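Local coordinates for enoyl-CoA hydratase, EchA12_1 (Mycobacterium marinum M, PDB 3QRE), which probably catalyses the addition of water to the double bond of enoyl-CoA thioesters in fatty acid metabolism, at residues D29-E34 against I43-A48; G61-I66 against P123-M128; I75-L80 against R130-A135; F156-A161 against V216-L221. One frame throughout, in Å; residues are numbered along the deposited sequence.

Contact 1. Residues D29-E34 against I43-A48; sequences DAVLYE and ITFNRA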
loop_
_atom_site.group_PDB
_atom_site.type_symbol
_atom_site.label_atom_id
_atom_site.label_comp_id
_atom_site.label_asym_id
_atom_site.label_seq_id
_atom_site.Cartn_x
_atom_site.Cartn_y
_atom_site.Cartn_z
ATOM N N ASP A 29 -9.147 -25.588 -29.079
ATOM C CA ASP A 29 -10.042 -24.747 -28.242
ATOM C C ASP A 29 -9.294 -23.487 -27.768
ATOM O O ASP A 29 -8.099 -23.556 -27.459
ATOM C CB ASP A 29 -10.564 -25.502 -27.013
ATOM C CG ASP A 29 -11.581 -26.601 -27.360
ATOM O OD1 ASP A 29 -12.633 -26.285 -27.970
ATOM O OD2 ASP A 29 -11.329 -27.782 -26.993
ATOM N N ALA A 30 -10.002 -22.354 -27.717
ATOM C CA ALA A 30 -9.409 -21.077 -27.305
ATOM C C ALA A 30 -8.834 -21.148 -25.884
ATOM O O ALA A 30 -7.774 -20.587 -25.616
ATOM C CB ALA A 30 -10.414 -19.926 -27.447
ATOM N N VAL A 31 -9.521 -21.864 -24.998
ATOM C CA VAL A 31 -9.085 -22.030 -23.613
ATOM C C VAL A 31 -9.093 -23.519 -23.243
ATOM O O VAL A 31 -10.113 -24.190 -23.391
ATOM C CB VAL A 31 -10.002 -21.208 -22.632
ATOM C CG1 VAL A 31 -9.615 -21.441 -21.187
ATOM C CG2 VAL A 31 -9.950 -19.731 -22.945
ATOM N N LEU A 32 -7.963 -24.030 -22.763
ATOM C CA LEU A 32 -7.882 -25.417 -22.301
ATOM C C LEU A 32 -8.221 -25.551 -20.821
ATOM O O LEU A 32 -7.934 -24.653 -20.007
ATOM C CB LEU A 32 -6.484 -25.988 -22.544
ATOM C CG LEU A 32 -5.926 -25.834 -23.957
ATOM C CD1 LEU A 32 -4.456 -26.217 -23.979
ATOM C CD2 LEU A 32 -6.752 -26.671 -24.961
ATOM N N TYR A 33 -8.813 -26.695 -20.479
ATOM C CA TYR A 33 -9.215 -26.986 -19.122
ATOM C C TYR A 33 -8.681 -28.354 -18.648
ATOM O O TYR A 33 -8.903 -29.381 -19.277
ATOM C CB TYR A 33 -10.735 -26.944 -19.041
ATOM C CG TYR A 33 -11.290 -27.192 -17.662
ATOM C CD1 TYR A 33 -11.724 -26.128 -16.880
ATOM C CD2 TYR A 33 -11.394 -28.497 -17.136
ATOM C CE1 TYR A 33 -12.251 -26.327 -15.604
ATOM C CE2 TYR A 33 -11.913 -28.711 -15.847
ATOM C CZ TYR A 33 -12.339 -27.605 -15.086
ATOM O OH TYR A 33 -12.872 -27.748 -13.825
ATOM N N GLU A 34 -8.012 -28.359 -17.505
ATOM C CA GLU A 34 -7.454 -29.585 -16.962
ATOM C C GLU A 34 -7.550 -29.601 -15.435
ATOM O O GLU A 34 -7.249 -28.606 -14.777
ATOM C CB GLU A 34 -6.005 -29.732 -17.428
ATOM C CG GLU A 34 -5.223 -30.854 -16.776
ATOM C CD GLU A 34 -3.741 -30.831 -17.152
ATOM O OE1 GLU A 34 -3.373 -30.215 -18.188
ATOM O OE2 GLU A 34 -2.941 -31.436 -16.402
ATOM N N ILE A 43 -6.443 -23.577 -16.132
ATOM C CA ILE A 43 -7.089 -22.901 -17.232
ATOM C C ILE A 43 -5.987 -22.212 -18.024
ATOM O O ILE A 43 -5.199 -21.409 -17.480
ATOM C CB ILE A 43 -8.152 -21.914 -16.704
ATOM C CG1 ILE A 43 -9.204 -22.692 -15.890
ATOM C CG2 ILE A 43 -8.770 -21.076 -17.837
ATOM C CD1 ILE A 43 -10.375 -21.833 -15.391
ATOM N N THR A 44 -5.927 -22.544 -19.310
ATOM C CA THR A 44 -4.828 -22.140 -20.171
ATOM C C THR A 44 -5.336 -21.401 -21.400
ATOM O O THR A 44 -6.088 -21.976 -22.209
ATOM C CB THR A 44 -3.969 -23.377 -20.586
ATOM O OG1 THR A 44 -3.567 -24.089 -19.405
ATOM C CG2 THR A 44 -2.712 -22.971 -21.402
ATOM N N PHE A 45 -4.940 -20.127 -21.533
ATOM C CA PHE A 45 -5.163 -19.390 -22.787
ATOM C C PHE A 45 -4.363 -20.064 -23.903
ATOM O O PHE A 45 -3.149 -20.267 -23.781
ATOM C CB PHE A 45 -4.778 -17.907 -22.681
ATOM C CG PHE A 45 -5.525 -17.143 -21.611
ATOM C CD1 PHE A 45 -6.918 -17.178 -21.540
ATOM C CD2 PHE A 45 -4.825 -16.382 -20.680
ATOM C CE1 PHE A 45 -7.595 -16.471 -20.573
ATOM C CE2 PHE A 45 -5.489 -15.672 -19.696
ATOM C CZ PHE A 45 -6.883 -15.714 -19.645
ATOM N N ASN A 46 -5.060 -20.409 -24.981
ATOM C CA ASN A 46 -4.506 -21.251 -26.038
ATOM C C ASN A 46 -4.567 -20.611 -27.418
ATOM O O ASN A 46 -4.971 -21.239 -28.391
ATOM C CB ASN A 46 -5.205 -22.622 -26.055
ATOM C CG ASN A 46 -4.525 -23.611 -26.994
ATOM O OD1 ASN A 46 -3.297 -23.642 -27.099
ATOM N ND2 ASN A 46 -5.321 -24.421 -27.680
ATOM N N ARG A 47 -4.164 -19.352 -27.488
ATOM C CA ARG A 47 -3.956 -18.668 -28.755
ATOM C C ARG A 47 -2.550 -18.091 -28.768
ATOM O O ARG A 47 -2.375 -16.882 -28.907
ATOM C CB ARG A 47 -4.992 -17.559 -28.928
ATOM C CG ARG A 47 -6.421 -18.063 -29.073
ATOM C CD ARG A 47 -6.568 -18.934 -30.341
ATOM N NE ARG A 47 -7.971 -19.155 -30.673
ATOM C CZ ARG A 47 -8.569 -20.343 -30.678
ATOM N NH1 ARG A 47 -7.885 -21.448 -30.384
ATOM N NH2 ARG A 47 -9.864 -20.419 -30.987
ATOM N N ALA A 48 -1.554 -18.967 -28.625
ATOM C CA ALA A 48 -0.155 -18.544 -28.504
ATOM C C ALA A 48 0.331 -17.722 -29.692
ATOM O O ALA A 48 1.068 -16.752 -29.486
ATOM C CB ALA A 48 0.763 -19.730 -28.257
HETATM O O HOH W 1 -5.246 -26.069 -19.071
#

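Contact 2. Residues G61-I66 against P123-M128; sequences GFYAAI and PHFVTM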
loop_
_atom_site.group_PDB
_atom_site.type_symbol
_atom_site.label_atom_id
_atom_site.label_comp_id
_atom_site.label_asym_id
_atom_site.label_seq_id
_atom_site.Cartn_x
_atom_site.Cartn_y
_atom_site.Cartn_z
ATOM N N GLY A 61 -14.227 -18.883 -23.826
ATOM C CA GLY A 61 -13.547 -20.069 -23.296
ATOM C C GLY A 61 -13.289 -19.867 -21.815
ATOM O O GLY A 61 -13.585 -20.739 -21.003
ATOM N N PHE A 62 -12.763 -18.694 -21.477
ATOM C CA PHE A 62 -12.462 -18.306 -20.106
ATOM C C PHE A 62 -13.685 -18.374 -19.168
ATOM O O PHE A 62 -13.612 -18.984 -18.104
ATOM C CB PHE A 62 -11.855 -16.894 -20.089
ATOM C CG PHE A 62 -11.422 -16.427 -18.712
ATOM C CD1 PHE A 62 -10.449 -17.129 -17.988
ATOM C CD2 PHE A 62 -11.974 -15.295 -18.143
ATOM C CE1 PHE A 62 -10.037 -16.698 -16.708
ATOM C CE2 PHE A 62 -11.572 -14.866 -16.854
ATOM C CZ PHE A 62 -10.594 -15.567 -16.149
ATOM N N TYR A 63 -14.797 -17.755 -19.573
ATOM C CA TYR A 63 -16.027 -17.773 -18.778
ATOM C C TYR A 63 -16.521 -19.180 -18.550
ATOM O O TYR A 63 -16.860 -19.543 -17.409
ATOM C CB TYR A 63 -17.132 -16.946 -19.414
ATOM C CG TYR A 63 -16.759 -15.495 -19.571
ATOM C CD1 TYR A 63 -15.865 -14.880 -18.667
ATOM C CD2 TYR A 63 -17.303 -14.727 -20.597
ATOM C CE1 TYR A 63 -15.518 -13.547 -18.783
ATOM C CE2 TYR A 63 -16.952 -13.393 -20.743
ATOM C CZ TYR A 63 -16.054 -12.800 -19.819
ATOM O OH TYR A 63 -15.696 -11.470 -19.951
ATOM N N ALA A 64 -16.512 -19.978 -19.616
ATOM C CA ALA A 64 -17.046 -21.330 -19.557
ATOM C C ALA A 64 -16.150 -22.179 -18.671
ATOM O O ALA A 64 -16.639 -22.966 -17.874
ATOM C CB ALA A 64 -17.190 -21.939 -20.985
ATOM N N ALA A 65 -14.838 -21.993 -18.804
ATOM C CA ALA A 65 -13.862 -22.727 -18.003
ATOM C C ALA A 65 -13.986 -22.376 -16.521
ATOM O O ALA A 65 -14.113 -23.275 -15.697
ATOM C CB ALA A 65 -12.443 -22.488 -18.519
ATOM N N ILE A 66 -13.984 -21.082 -16.193
ATOM C CA ILE A 66 -14.254 -20.606 -14.813
ATOM C C ILE A 66 -15.570 -21.134 -14.232
ATOM O O ILE A 66 -15.592 -21.646 -13.111
ATOM C CB ILE A 66 -14.261 -19.050 -14.700
ATOM C CG1 ILE A 66 -12.861 -18.458 -14.900
ATOM C CG2 ILE A 66 -14.864 -18.594 -13.369
ATOM C CD1 ILE A 66 -11.825 -18.819 -13.845
ATOM N N PRO A 123 -15.375 -6.707 -15.414
ATOM C CA PRO A 123 -13.922 -6.949 -15.357
ATOM C C PRO A 123 -13.437 -7.760 -14.126
ATOM O O PRO A 123 -12.480 -8.567 -14.235
ATOM C CB PRO A 123 -13.350 -5.527 -15.289
ATOM C CG PRO A 123 -14.405 -4.652 -16.024
ATOM C CD PRO A 123 -15.716 -5.284 -15.675
ATOM N N HIS A 124 -14.118 -7.562 -12.990
ATOM C CA HIS A 124 -13.671 -8.081 -11.700
ATOM C C HIS A 124 -14.474 -9.292 -11.201
ATOM O O HIS A 124 -14.483 -9.591 -10.008
ATOM C CB HIS A 124 -13.758 -6.968 -10.653
ATOM C CG HIS A 124 -15.153 -6.551 -10.354
ATOM N ND1 HIS A 124 -16.096 -6.368 -11.344
ATOM C CD2 HIS A 124 -15.773 -6.264 -9.184
ATOM C CE1 HIS A 124 -17.236 -5.979 -10.801
ATOM N NE2 HIS A 124 -17.072 -5.915 -9.491
ATOM N N PHE A 125 -15.141 -9.991 -12.108
ATOM C CA PHE A 125 -16.017 -11.078 -11.680
ATOM C C PHE A 125 -15.246 -12.221 -10.981
ATOM O O PHE A 125 -15.777 -12.892 -10.104
ATOM C CB PHE A 125 -16.864 -11.588 -12.863
ATOM C CG PHE A 125 -16.297 -12.786 -13.529
ATOM C CD1 PHE A 125 -16.792 -14.066 -13.224
ATOM C CD2 PHE A 125 -15.276 -12.654 -14.447
ATOM C CE1 PHE A 125 -16.249 -15.205 -13.831
ATOM C CE2 PHE A 125 -14.741 -13.771 -15.066
ATOM C CZ PHE A 125 -15.218 -15.062 -14.745
ATOM N N VAL A 126 -13.985 -12.417 -11.352
ATOM C CA VAL A 126 -13.102 -13.366 -10.646
ATOM C C VAL A 126 -12.989 -13.104 -9.136
ATOM O O VAL A 126 -12.884 -14.060 -8.326
ATOM C CB VAL A 126 -11.733 -13.475 -11.347
ATOM C CG1 VAL A 126 -10.691 -14.026 -10.445
ATOM C CG2 VAL A 126 -11.857 -14.369 -12.585
ATOM N N THR A 127 -13.055 -11.828 -8.751
ATOM C CA THR A 127 -13.022 -11.468 -7.342
ATOM C C THR A 127 -14.276 -11.890 -6.597
ATOM O O THR A 127 -14.285 -11.886 -5.380
ATOM C CB THR A 127 -12.800 -9.947 -7.089
ATOM O OG1 THR A 127 -14.021 -9.229 -7.314
ATOM C CG2 THR A 127 -11.664 -9.363 -7.950
ATOM N N MET A 128 -15.339 -12.250 -7.303
ATOM C CA MET A 128 -16.604 -12.591 -6.625
ATOM C C MET A 128 -16.865 -14.097 -6.615
ATOM O O MET A 128 -17.940 -14.544 -6.219
ATOM C CB MET A 128 -17.770 -11.832 -7.275
ATOM C CG MET A 128 -17.598 -10.318 -7.150
ATOM S SD MET A 128 -18.931 -9.294 -7.819
ATOM C CE MET A 128 -18.850 -9.557 -9.590
#

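Contact 3. Residues I75-L80 against R130-A135; sequences IRVIVL and RKPVIA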
loop_
_atom_site.group_PDB
_atom_site.type_symbol
_atom_site.label_atom_id
_atom_site.label_comp_id
_atom_site.label_asym_id
_atom_site.label_seq_id
_atom_site.Cartn_x
_atom_site.Cartn_y
_atom_site.Cartn_z
ATOM N N ILE A 75 -13.428 -29.390 -7.463
ATOM C CA ILE A 75 -12.426 -28.340 -7.688
ATOM C C ILE A 75 -12.337 -27.394 -6.488
ATOM O O ILE A 75 -13.328 -26.785 -6.073
ATOM C CB ILE A 75 -12.690 -27.509 -8.977
ATOM C CG1 ILE A 75 -12.624 -28.390 -10.243
ATOM C CG2 ILE A 75 -11.696 -26.312 -9.079
ATOM C CD1 ILE A 75 -11.244 -29.090 -10.499
ATOM N N ARG A 76 -11.131 -27.286 -5.949
ATOM C CA ARG A 76 -10.845 -26.430 -4.809
ATOM C C ARG A 76 -10.201 -25.096 -5.203
ATOM O O ARG A 76 -10.540 -24.050 -4.642
ATOM C CB ARG A 76 -9.933 -27.165 -3.835
ATOM C CG ARG A 76 -10.507 -28.510 -3.328
ATOM C CD ARG A 76 -11.671 -28.247 -2.410
ATOM N NE ARG A 76 -11.452 -26.980 -1.697
ATOM C CZ ARG A 76 -10.687 -26.833 -0.609
ATOM N NH1 ARG A 76 -10.065 -27.882 -0.068
ATOM N NH2 ARG A 76 -10.547 -25.624 -0.061
ATOM N N VAL A 77 -9.261 -25.136 -6.144
ATOM C CA VAL A 77 -8.507 -23.945 -6.524
ATOM C C VAL A 77 -8.335 -23.910 -8.047
ATOM O O VAL A 77 -8.268 -24.973 -8.708
ATOM C CB VAL A 77 -7.127 -23.897 -5.827
ATOM C CG1 VAL A 77 -6.428 -22.560 -6.076
ATOM C CG2 VAL A 77 -7.264 -24.121 -4.335
ATOM N N ILE A 78 -8.264 -22.693 -8.582
ATOM C CA ILE A 78 -8.073 -22.450 -10.012
ATOM C C ILE A 78 -6.690 -21.861 -10.301
ATOM O O ILE A 78 -6.250 -20.918 -9.634
ATOM C CB ILE A 78 -9.140 -21.472 -10.575
ATOM C CG1 ILE A 78 -10.562 -22.029 -10.386
ATOM C CG2 ILE A 78 -8.862 -21.169 -12.053
ATOM C CD1 ILE A 78 -11.698 -20.976 -10.570
ATOM N N VAL A 79 -6.003 -22.421 -11.290
ATOM C CA VAL A 79 -4.740 -21.836 -11.782
ATOM C C VAL A 79 -4.963 -21.338 -13.208
ATOM O O VAL A 79 -5.533 -22.050 -14.036
ATOM C CB VAL A 79 -3.530 -22.810 -11.646
ATOM C CG1 VAL A 79 -2.306 -22.307 -12.386
ATOM C CG2 VAL A 79 -3.168 -22.968 -10.167
ATOM N N LEU A 80 -4.557 -20.093 -13.458
ATOM C CA LEU A 80 -4.718 -19.434 -14.747
ATOM C C LEU A 80 -3.346 -19.108 -15.378
ATOM O O LEU A 80 -2.498 -18.490 -14.743
ATOM C CB LEU A 80 -5.568 -18.158 -14.582
ATOM C CG LEU A 80 -5.846 -17.294 -15.831
ATOM C CD1 LEU A 80 -6.710 -18.101 -16.821
ATOM C CD2 LEU A 80 -6.496 -15.894 -15.499
ATOM N N ARG A 130 -16.439 -17.953 -5.341
ATOM C CA ARG A 130 -16.203 -18.683 -4.114
ATOM C C ARG A 130 -14.781 -19.262 -4.022
ATOM O O ARG A 130 -14.321 -19.602 -2.934
ATOM C CB ARG A 130 -17.230 -19.820 -4.005
ATOM C CG ARG A 130 -18.649 -19.370 -3.581
ATOM C CD ARG A 130 -19.636 -20.578 -3.483
ATOM N NE ARG A 130 -20.007 -21.081 -4.808
ATOM C CZ ARG A 130 -19.462 -22.155 -5.402
ATOM N NH1 ARG A 130 -18.512 -22.877 -4.789
ATOM N NH2 ARG A 130 -19.878 -22.523 -6.614
ATOM N N LYS A 131 -14.091 -19.389 -5.149
ATOM C CA LYS A 131 -12.798 -20.099 -5.173
ATOM C C LYS A 131 -11.649 -19.195 -5.604
ATOM O O LYS A 131 -11.834 -18.341 -6.451
ATOM C CB LYS A 131 -12.877 -21.326 -6.122
ATOM C CG LYS A 131 -13.977 -22.293 -5.725
ATOM C CD LYS A 131 -14.187 -23.459 -6.691
ATOM C CE LYS A 131 -15.298 -24.350 -6.073
ATOM N NZ LYS A 131 -15.541 -25.661 -6.780
ATOM N N PRO A 132 -10.449 -19.409 -5.052
ATOM C CA PRO A 132 -9.291 -18.592 -5.391
ATOM C C PRO A 132 -8.799 -18.859 -6.813
ATOM O O PRO A 132 -8.923 -19.991 -7.316
ATOM C CB PRO A 132 -8.215 -19.051 -4.386
ATOM C CG PRO A 132 -8.926 -20.001 -3.426
ATOM C CD PRO A 132 -10.081 -20.539 -4.176
ATOM N N VAL A 133 -8.230 -17.823 -7.449
ATOM C CA VAL A 133 -7.581 -17.977 -8.738
ATOM C C VAL A 133 -6.136 -17.540 -8.568
ATOM O O VAL A 133 -5.858 -16.429 -8.067
ATOM C CB VAL A 133 -8.313 -17.169 -9.863
ATOM C CG1 VAL A 133 -7.705 -17.437 -11.239
ATOM C CG2 VAL A 133 -9.804 -17.503 -9.895
ATOM N N ILE A 134 -5.221 -18.423 -8.951
ATOM C CA ILE A 134 -3.803 -18.139 -8.937
ATOM C C ILE A 134 -3.358 -17.927 -10.386
ATOM O O ILE A 134 -3.441 -18.851 -11.211
ATOM C CB ILE A 134 -2.982 -19.307 -8.315
ATOM C CG1 ILE A 134 -3.627 -19.891 -7.038
ATOM C CG2 ILE A 134 -1.531 -18.903 -8.067
ATOM C CD1 ILE A 134 -4.095 -18.848 -5.987
ATOM N N ALA A 135 -2.888 -16.719 -10.699
ATOM C CA ALA A 135 -2.289 -16.447 -11.991
ATOM C C ALA A 135 -0.819 -16.828 -12.013
ATOM O O ALA A 135 -0.040 -16.456 -11.112
ATOM C CB ALA A 135 -2.473 -14.968 -12.394
#

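Contact 4. Residues F156-A161 against V216-L221; sequences FAAAGA and VTPEQL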
loop_
_atom_site.group_PDB
_atom_site.type_symbol
_atom_site.label_atom_id
_atom_site.label_comp_id
_atom_site.label_asym_id
_atom_site.label_seq_id
_atom_site.Cartn_x
_atom_site.Cartn_y
_atom_site.Cartn_z
ATOM N N PHE A 156 1.932 -15.351 -9.514
ATOM C CA PHE A 156 3.329 -15.718 -9.682
ATOM C C PHE A 156 3.748 -15.281 -11.068
ATOM O O PHE A 156 2.936 -15.302 -12.001
ATOM C CB PHE A 156 3.531 -17.218 -9.522
ATOM C CG PHE A 156 3.350 -17.693 -8.117
ATOM C CD1 PHE A 156 4.414 -17.685 -7.235
ATOM C CD2 PHE A 156 2.103 -18.112 -7.669
ATOM C CE1 PHE A 156 4.259 -18.109 -5.925
ATOM C CE2 PHE A 156 1.916 -18.543 -6.337
ATOM C CZ PHE A 156 3.003 -18.539 -5.460
ATOM N N ALA A 157 5.001 -14.864 -11.207
ATOM C CA ALA A 157 5.482 -14.434 -12.498
ATOM C C ALA A 157 6.823 -15.076 -12.813
ATOM O O ALA A 157 7.664 -15.258 -11.917
ATOM C CB ALA A 157 5.596 -12.938 -12.535
ATOM N N ALA A 158 7.011 -15.407 -14.089
ATOM C CA ALA A 158 8.297 -15.858 -14.584
ATOM C C ALA A 158 9.256 -14.682 -14.631
ATOM O O ALA A 158 8.861 -13.575 -15.020
ATOM C CB ALA A 158 8.142 -16.482 -15.971
ATOM N N ALA A 159 10.510 -14.930 -14.240
ATOM C CA ALA A 159 11.609 -13.987 -14.397
ATOM C C ALA A 159 11.690 -13.436 -15.823
ATOM O O ALA A 159 11.567 -14.181 -16.785
ATOM C CB ALA A 159 12.964 -14.653 -13.978
ATOM N N GLY A 160 11.869 -12.126 -15.951
ATOM C CA GLY A 160 11.870 -11.464 -17.258
ATOM C C GLY A 160 10.515 -11.122 -17.899
ATOM O O GLY A 160 10.478 -10.439 -18.933
ATOM N N ALA A 161 9.402 -11.598 -17.334
ATOM C CA ALA A 161 8.093 -11.396 -17.974
ATOM C C ALA A 161 7.746 -9.903 -18.012
ATOM O O ALA A 161 7.929 -9.204 -17.021
ATOM C CB ALA A 161 7.027 -12.180 -17.274
ATOM N N VAL A 216 9.669 -16.427 -10.049
ATOM C CA VAL A 216 10.456 -17.663 -10.165
ATOM C C VAL A 216 11.018 -17.792 -11.587
ATOM O O VAL A 216 10.594 -17.048 -12.486
ATOM C CB VAL A 216 9.620 -18.939 -9.829
ATOM C CG1 VAL A 216 9.161 -18.922 -8.387
ATOM C CG2 VAL A 216 8.445 -19.085 -10.775
ATOM N N THR A 217 11.966 -18.717 -11.785
ATOM C CA THR A 217 12.472 -19.060 -13.129
ATOM C C THR A 217 11.337 -19.560 -14.023
ATOM O O THR A 217 10.363 -20.118 -13.506
ATOM C CB THR A 217 13.527 -20.191 -13.072
ATOM O OG1 THR A 217 12.932 -21.381 -12.513
ATOM C CG2 THR A 217 14.739 -19.766 -12.251
ATOM N N PRO A 218 11.449 -19.369 -15.359
ATOM C CA PRO A 218 10.379 -19.859 -16.248
ATOM C C PRO A 218 10.065 -21.355 -16.064
ATOM O O PRO A 218 8.888 -21.729 -15.996
ATOM C CB PRO A 218 10.917 -19.544 -17.652
ATOM C CG PRO A 218 11.765 -18.304 -17.426
ATOM C CD PRO A 218 12.452 -18.581 -16.103
ATOM N N GLU A 219 11.093 -22.189 -15.932
ATOM C CA GLU A 219 10.902 -23.636 -15.734
ATOM C C GLU A 219 10.103 -23.941 -14.459
ATOM O O GLU A 219 9.303 -24.885 -14.441
ATOM C CB GLU A 219 12.246 -24.386 -15.715
ATOM N N GLN A 220 10.307 -23.144 -13.409
ATOM C CA GLN A 220 9.696 -23.420 -12.112
ATOM C C GLN A 220 8.328 -22.740 -11.900
ATOM O O GLN A 220 7.701 -22.954 -10.870
ATOM C CB GLN A 220 10.667 -23.080 -10.966
ATOM N N LEU A 221 7.853 -21.962 -12.875
ATOM C CA LEU A 221 6.575 -21.219 -12.740
ATOM C C LEU A 221 5.315 -22.046 -12.430
ATOM O O LEU A 221 4.604 -21.768 -11.451
ATOM C CB LEU A 221 6.323 -20.320 -13.955
ATOM C CG LEU A 221 5.067 -19.431 -13.883
ATOM C CD1 LEU A 221 5.114 -18.446 -12.709
ATOM C CD2 LEU A 221 4.869 -18.699 -15.199
#

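Contact 1. Residues D29-E34 against I43-A48
L32 and T44 form the hydrogen-bonded pair between two antiparallel strands. L32 N donates to T44 O at 2.8 Å, and T44 N returns a bond to L32 O at 3.0 Å. V31 with F45 and Y33 with I43 are the flanking non-hydrogen-bonded pairs. Just beyond the strand, N46 closes the open end with both its backbone and its side chain. N46 N bonds to A30 O at 2.8 Å. With CG anti to the backbone N, chi1 -171° turns the N46 side chain toward the D29-L32 backbone, obliquely across L32. N46 CB sits 3.3 Å from A30 O, and N46 CG passes the branched end of L32. At the tip, N46 ND2 reaches D29 O at 2.9 Å. That last bond lies in the carbonyl plane and close to the plane of the N46 amide, with an N-H...O angle of 159°, so it probably sets the rotation of the amide about its CB-CG bond. R47 lays one face of its guanidinium over A30 CA, near the rim of the group, while its charge is met by D57 through NE. On the face carrying V31, Y33, I43 and F45 the contact is apolar. V31 CG1 meets I43 CG2 at 3.5 Å, and V31 CG2 comes to the edge of the F45 ring; helix 56-71 packs against this layer. On the face of L32 and T44, a water held by T44 OG1 also makes a weak bond to L32 O. The arrangement is a beta hairpin, and strand 31-35 is the outermost strand at this end of the main sheet of the crotonase fold.

Contact 2. Residues G61-I66 against P123-M128
Helical residues F62, Y63 and I66 face F125 and V126 of a short 3-10 segment, and the backbones stay well apart: the nearest CA atoms, those of I66 and V126, are 8.4 Å from each other. No hydrogen bond spans the gap, which side chains alone bridge. F62, Y63 and I66 fall on one side of helix 56-71, and the F125 ring projects among them. Y63 turns its edge toward the F125 face in an offset edge-to-face pair, with centroids 5.6 Å apart and planes at 84°. F62 runs alongside F125 in the opposite sense and brings CE2 to the edge of that ring, 3.8 Å from F125 CE2. The third neighbour is I66, whose CG2 approaches F125 CE1 at 3.7 Å; its other branch, CG1, lies over one face of the F62 ring. This cluster joins a helix that covers the main sheet of the crotonase fold to the chain entering strand 133-137. F125 reaches it with chi1 at 97°, away from the usual staggered values. V126 adds CG2, 4.0 Å from F62 CZ, its side chain crossing that of F62 at about a right angle. Behind the contact, H124 O accepts from both T127 N and T127 OG1, the hydroxyl bond being 2.8 Å long. The H124 ring stacks on F176, and V126 O receives a hydrogen bond from K245 NZ.

Contact 3. Residues I75-L80 against R130-A135
I78, V79 and L80 pair with V133, I134 and A135 as neighbouring parallel strands; the axes of 77-80 and 133-135 approach to 4.6 Å, at 23°. I134 bonds through both its N and its O: I134 N donates to I78 O at 2.8 Å, nearly straight at 172°, and L80 N donates to I134 O at the same length. A longer bond, I78 N to P132 O at 3.1 Å, continues the pattern to where the strand begins. Side chains interleave on both faces. V133 CG1 touches I78 CG2 and L80 CB, each at 4.0 Å, while on the other face I134 CG1 meets V77 CG1. Ahead of the strands, K131 extends fully beyond CG; its CD and CE run beside I75 O before K131 NZ donates to that oxygen at 2.6 Å. The buried ammonium also bonds A69 O and, weakly, E70 O in the last turn of helix 56-71, so three carbonyl oxygens gather round it and their dipoles would probably favour its charged form. P132 also packs on L196 of the second subunit. Such parallel pairing at the centre of the main sheet belongs to the spiral core of the crotonase fold.

Contact 4. Residues F156-A161 against V216-L221
V216 is held through both its N and its O by the end of the neighbouring strand and the residue after it: V216 N donates to A157 O at 3.0 Å, and V216 O accepts from A159 N at 2.8 Å. The two bonds straddle A158, which makes a parallel bridge with V216 and lends a CA-H...O contact to V216 O. Beside these bonds L221 and P218 make apolar contacts. L221 has CG anti to its backbone N (chi1 -176°), which carries the forked end back onto the strand; L221 CD1 reaches F156 CB at 3.8 Å and L221 CD2 meets A158 CB at 4.0 Å. P218 also lies close to A158, with its CA 4.1 Å from A158 CB. Farther out, two turns shape the segments. T217 OG1 accepts from Q220 N at 3.3 Å in an ST motif just ahead of helix 221-235. A158 to A161 form a type II turn, with G160 at positive phi. The F156 ring meets Y228 edge-to-face, and strand 133-137 supports F156 through backbone bonds. Because the bonds across the contact use backbone atoms alone, its side chains contribute only apolar contact, and the small methyl of A158 probably allows P218 and L221 to lie this close.

Contacts 1, 3 and 4 lie along one mixed sheet, whose strands follow chain order: contact 1 pairs its first two, contact 3 joins the third and fourth, and contact 4 ties the fifth to the last. I43 N probably hydrogen-bonds to V79 O between contacts 1 and 3, and F156 N probably does so to A135 O between contacts 3 and 4. Contact 2 packs on the sheet through helix 56-71, its centre about 11 Å from that of contact 3 and about 14 Å from that of contact 1. Its segments alternate with those of contact 3 along the chain. Contact 4 has its centre about 24 Å from that of contact 2, so the two lie on opposite sides of the centre of this crotonase-like subunit.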